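Local coordinates for protein succinate-semialdehyde dehydrogenase (PDB 4OGD) that oxidises succinic semialdehyde, presumably to succinate, using NADP+ as the cofactor, at residues 376-381 against 404-409; 392-395 against 399-402. All coordinates share one frame; numbering follows the deposited sequence.

Contact 1. Residues 376-381 against 404-409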
# COMPACT_ATOMS: atom_id res chain seq x y z
N GLU A 376 -15.86 -2.08 -28.97
CA GLU A 376 -15.86 -3.44 -28.45
C GLU A 376 -14.45 -3.90 -28.08
O GLU A 376 -14.28 -4.64 -27.12
CB GLU A 376 -16.51 -4.40 -29.45
CG GLU A 376 -16.66 -5.81 -28.92
CD GLU A 376 -17.60 -6.64 -29.76
OE1 GLU A 376 -17.27 -6.89 -30.94
OE2 GLU A 376 -18.69 -7.01 -29.25
N ALA A 377 -13.44 -3.47 -28.84
CA ALA A 377 -12.05 -3.80 -28.52
C ALA A 377 -11.72 -3.38 -27.10
O ALA A 377 -11.10 -4.13 -26.35
CB ALA A 377 -11.10 -3.13 -29.50
N ILE A 378 -12.15 -2.17 -26.75
CA ILE A 378 -11.92 -1.62 -25.41
C ILE A 378 -12.72 -2.38 -24.35
O ILE A 378 -12.18 -2.76 -23.31
CB ILE A 378 -12.27 -0.12 -25.36
CG1 ILE A 378 -11.28 0.66 -26.24
CG2 ILE A 378 -12.27 0.41 -23.92
CD1 ILE A 378 -11.78 2.03 -26.65
N GLU A 379 -13.99 -2.64 -24.64
CA GLU A 379 -14.85 -3.44 -23.76
C GLU A 379 -14.24 -4.81 -23.46
O GLU A 379 -14.17 -5.23 -22.29
CB GLU A 379 -16.23 -3.62 -24.41
CG GLU A 379 -17.24 -4.37 -23.55
CD GLU A 379 -17.82 -3.52 -22.45
OE1 GLU A 379 -17.82 -2.28 -22.60
OE2 GLU A 379 -18.29 -4.08 -21.43
N VAL A 380 -13.79 -5.51 -24.50
CA VAL A 380 -13.17 -6.82 -24.32
C VAL A 380 -11.85 -6.69 -23.56
O VAL A 380 -11.58 -7.45 -22.63
CB VAL A 380 -12.97 -7.55 -25.67
CG1 VAL A 380 -12.18 -8.83 -25.47
CG2 VAL A 380 -14.32 -7.87 -26.28
N ALA A 381 -11.04 -5.70 -23.92
CA ALA A 381 -9.79 -5.46 -23.20
C ALA A 381 -10.01 -5.31 -21.70
O ALA A 381 -9.24 -5.83 -20.89
CB ALA A 381 -9.07 -4.23 -23.78
N ALA A 404 -5.38 4.10 -25.26
CA ALA A 404 -4.61 3.61 -24.11
C ALA A 404 -5.23 4.07 -22.78
O ALA A 404 -5.36 3.28 -21.84
CB ALA A 404 -3.16 4.07 -24.20
N ALA A 405 -5.63 5.34 -22.72
CA ALA A 405 -6.19 5.90 -21.49
C ALA A 405 -7.49 5.21 -21.12
O ALA A 405 -7.85 5.15 -19.94
CB ALA A 405 -6.41 7.41 -21.65
N LYS A 406 -8.20 4.69 -22.11
CA LYS A 406 -9.47 4.02 -21.85
C LYS A 406 -9.32 2.58 -21.34
O LYS A 406 -10.30 1.98 -20.90
CB LYS A 406 -10.36 4.05 -23.09
CG LYS A 406 -10.78 5.45 -23.47
CD LYS A 406 -11.61 5.45 -24.75
CE LYS A 406 -12.09 6.86 -25.07
NZ LYS A 406 -12.78 6.88 -26.39
N ILE A 407 -8.11 2.04 -21.39
CA ILE A 407 -7.88 0.67 -20.92
C ILE A 407 -7.64 0.66 -19.41
O ILE A 407 -6.84 1.44 -18.89
CB ILE A 407 -6.68 -0.00 -21.63
CG1 ILE A 407 -6.79 0.14 -23.15
CG2 ILE A 407 -6.62 -1.48 -21.26
CD1 ILE A 407 -8.12 -0.36 -23.71
N GLU A 408 -8.35 -0.24 -18.73
CA GLU A 408 -8.19 -0.44 -17.29
C GLU A 408 -6.99 -1.35 -17.05
O GLU A 408 -7.12 -2.58 -16.98
CB GLU A 408 -9.47 -1.05 -16.70
CG GLU A 408 -10.65 -0.10 -16.77
CD GLU A 408 -11.93 -0.69 -16.21
OE1 GLU A 408 -12.05 -1.94 -16.17
OE2 GLU A 408 -12.81 0.09 -15.81
N THR A 409 -5.82 -0.73 -16.94
CA THR A 409 -4.57 -1.46 -16.81
C THR A 409 -3.48 -0.52 -16.32
O THR A 409 -3.62 0.70 -16.44
CB THR A 409 -4.14 -2.08 -18.16
OG1 THR A 409 -3.08 -3.00 -17.95
CG2 THR A 409 -3.68 -0.99 -19.13
O HOH W 1 -6.88 -4.76 -19.53

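Contact 2. Residues 392-395 against 399-402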
# COMPACT_ATOMS: atom_id res chain seq x y z
N ILE A 392 -1.27 -0.89 -27.57
CA ILE A 392 -2.15 -0.29 -28.56
C ILE A 392 -1.35 -0.10 -29.84
O ILE A 392 -0.31 0.58 -29.83
CB ILE A 392 -2.72 1.08 -28.12
CG1 ILE A 392 -3.39 1.01 -26.75
CG2 ILE A 392 -3.68 1.61 -29.19
CD1 ILE A 392 -4.54 0.02 -26.66
N PHE A 393 -1.81 -0.71 -30.93
CA PHE A 393 -1.15 -0.60 -32.22
C PHE A 393 -1.93 0.33 -33.14
O PHE A 393 -3.05 0.01 -33.56
CB PHE A 393 -0.94 -1.97 -32.87
CG PHE A 393 0.47 -2.21 -33.29
CD1 PHE A 393 0.91 -1.77 -34.53
CD2 PHE A 393 1.37 -2.81 -32.43
CE1 PHE A 393 2.22 -1.96 -34.92
CE2 PHE A 393 2.68 -3.00 -32.81
CZ PHE A 393 3.10 -2.57 -34.06
N SER A 394 -1.34 1.48 -33.43
CA SER A 394 -1.98 2.53 -34.22
C SER A 394 -0.93 3.47 -34.80
O SER A 394 -0.00 3.88 -34.10
CB SER A 394 -2.95 3.32 -33.35
OG SER A 394 -3.45 4.45 -34.06
N SER A 395 -1.09 3.83 -36.08
CA SER A 395 -0.14 4.74 -36.71
C SER A 395 -0.43 6.20 -36.39
O SER A 395 0.32 7.09 -36.80
CB SER A 395 -0.12 4.53 -38.23
OG SER A 395 -1.38 4.84 -38.79
N HIS A 399 -4.46 9.02 -31.49
CA HIS A 399 -5.43 7.91 -31.49
C HIS A 399 -4.98 6.84 -30.50
O HIS A 399 -5.76 6.37 -29.66
CB HIS A 399 -5.54 7.34 -32.91
CG HIS A 399 -6.63 6.32 -33.09
ND1 HIS A 399 -6.79 5.60 -34.25
CD2 HIS A 399 -7.62 5.90 -32.25
CE1 HIS A 399 -7.82 4.78 -34.13
NE2 HIS A 399 -8.34 4.95 -32.93
N ALA A 400 -3.71 6.45 -30.61
CA ALA A 400 -3.14 5.43 -29.73
C ALA A 400 -3.21 5.83 -28.25
O ALA A 400 -3.59 5.02 -27.40
CB ALA A 400 -1.70 5.14 -30.12
N LYS A 401 -2.82 7.07 -27.95
CA LYS A 401 -2.83 7.57 -26.57
C LYS A 401 -4.25 7.64 -26.01
O LYS A 401 -4.46 7.37 -24.83
CB LYS A 401 -2.19 8.95 -26.49
CG LYS A 401 -0.69 8.94 -26.73
CD LYS A 401 -0.19 10.34 -27.07
CE LYS A 401 -0.37 11.31 -25.92
NZ LYS A 401 -0.00 12.71 -26.27
N ALA A 402 -5.20 8.00 -26.86
CA ALA A 402 -6.59 8.15 -26.42
C ALA A 402 -7.19 6.79 -26.07
O ALA A 402 -7.88 6.65 -25.06
CB ALA A 402 -7.41 8.85 -27.49

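Contact 1. Residues 376-381 against 404-409
K406 meets I378 where two neighbouring helices, 374-382 and 397-406, pack side by side on one face of the seven-stranded mixed sheet of an aldehyde dehydrogenase fold, the sheet of its catalytic domain. The CB of K406 is directed at helix 374-382, but beyond CG the chain runs out straight and carries the ammonium away from it. Its methylene CD passes I378 CD1 at 3.9 Å, so the lysine side chain touches with its aliphatic part alone. I378 has CG2 anti to its backbone N (chi1 -67° for CG1); this methyl lies 3.9 Å from K406 O, beside the lysine CB, while CD1 is the atom on the lysine and CG1 is the one that meets I407. I407 follows, its N bonded to A404 O at 3.1 Å. A chi2 of -54° bends CD1 back out of an extended chain, and this one methyl does the touching: it rests 4.0 Å from A381 CB and 4.2 Å from I378 CG1. A381 and I407 both reach down onto I237 of strand 235-238, so the apolar contact is seated on the sheet itself. E408, the centre of an inverse gamma turn, keeps its side chain off helix 374-382. Its buried carboxylate has ionic partners in K430 and in K37 of the second subunit, an arrangement that would probably keep it ionised. The side chain of N382, next after A381, ties the backbones together, bonding K406 O through ND2 and E408 N through OD1. Nearby, a water lies 2.9 Å from A381 O and a long, weak 3.4 Å from E408 O, with more acceptors about it than it has protons.

Contact 2. Residues 392-395 against 399-402
I392 and A400 supply much of the apolar packing: the branch methyl CG2 of I392 lies 4.2 Å from A400 CB and 3.9 Å from A400 O, so it sits against the helix backbone as well as the alanine methyl. CG2 gets there because it stands anti to the backbone N, with CG1 on the other branch (chi1 -53°). A400 CB also packs on S394 CB at 3.9 Å, so the alanine methyl fits between two side chains of the extended segment. Both segments belong to the beta-alpha-beta unit of strand 391-393, helix 397-406 and strand 411-414, and I414 of the closing strand touches I392 and A400 as well. The polar part involves S394 and H399. S394 OG approaches the imidazole obliquely, 3.5 Å from H399 ND1, without a hydrogen bond between them. D241 joins the two instead, its OD1 bonded to S394 OG and its OD2 to H399 ND1. With H399 NE2 bonded to E374 OE1, the ring is held at both nitrogens by carboxylates, which would tend to favour its protonated form and fixes its rotation.

The two contacts lie with their centres about 12 Å apart on the same side of the chain's centre and share helix 397-406: contact 2 uses its earlier turns, contact 1 its last residues and the chain beyond. In sequence, contact 2 is nested within the loop that contact 1 closes. They meet directly, since I392 CG1 packs 3.9 Å from A404 CA and I392 CD1 4.2 Å from I407 CG1. Contact 2 fastens the helix to strand 391-393, which runs between strands 235-238 and 411-414, and contact 1 joins it to helix 374-382. Together they place helices 397-406 and 374-382 next to each other on one face of the sheet, close to the second subunit.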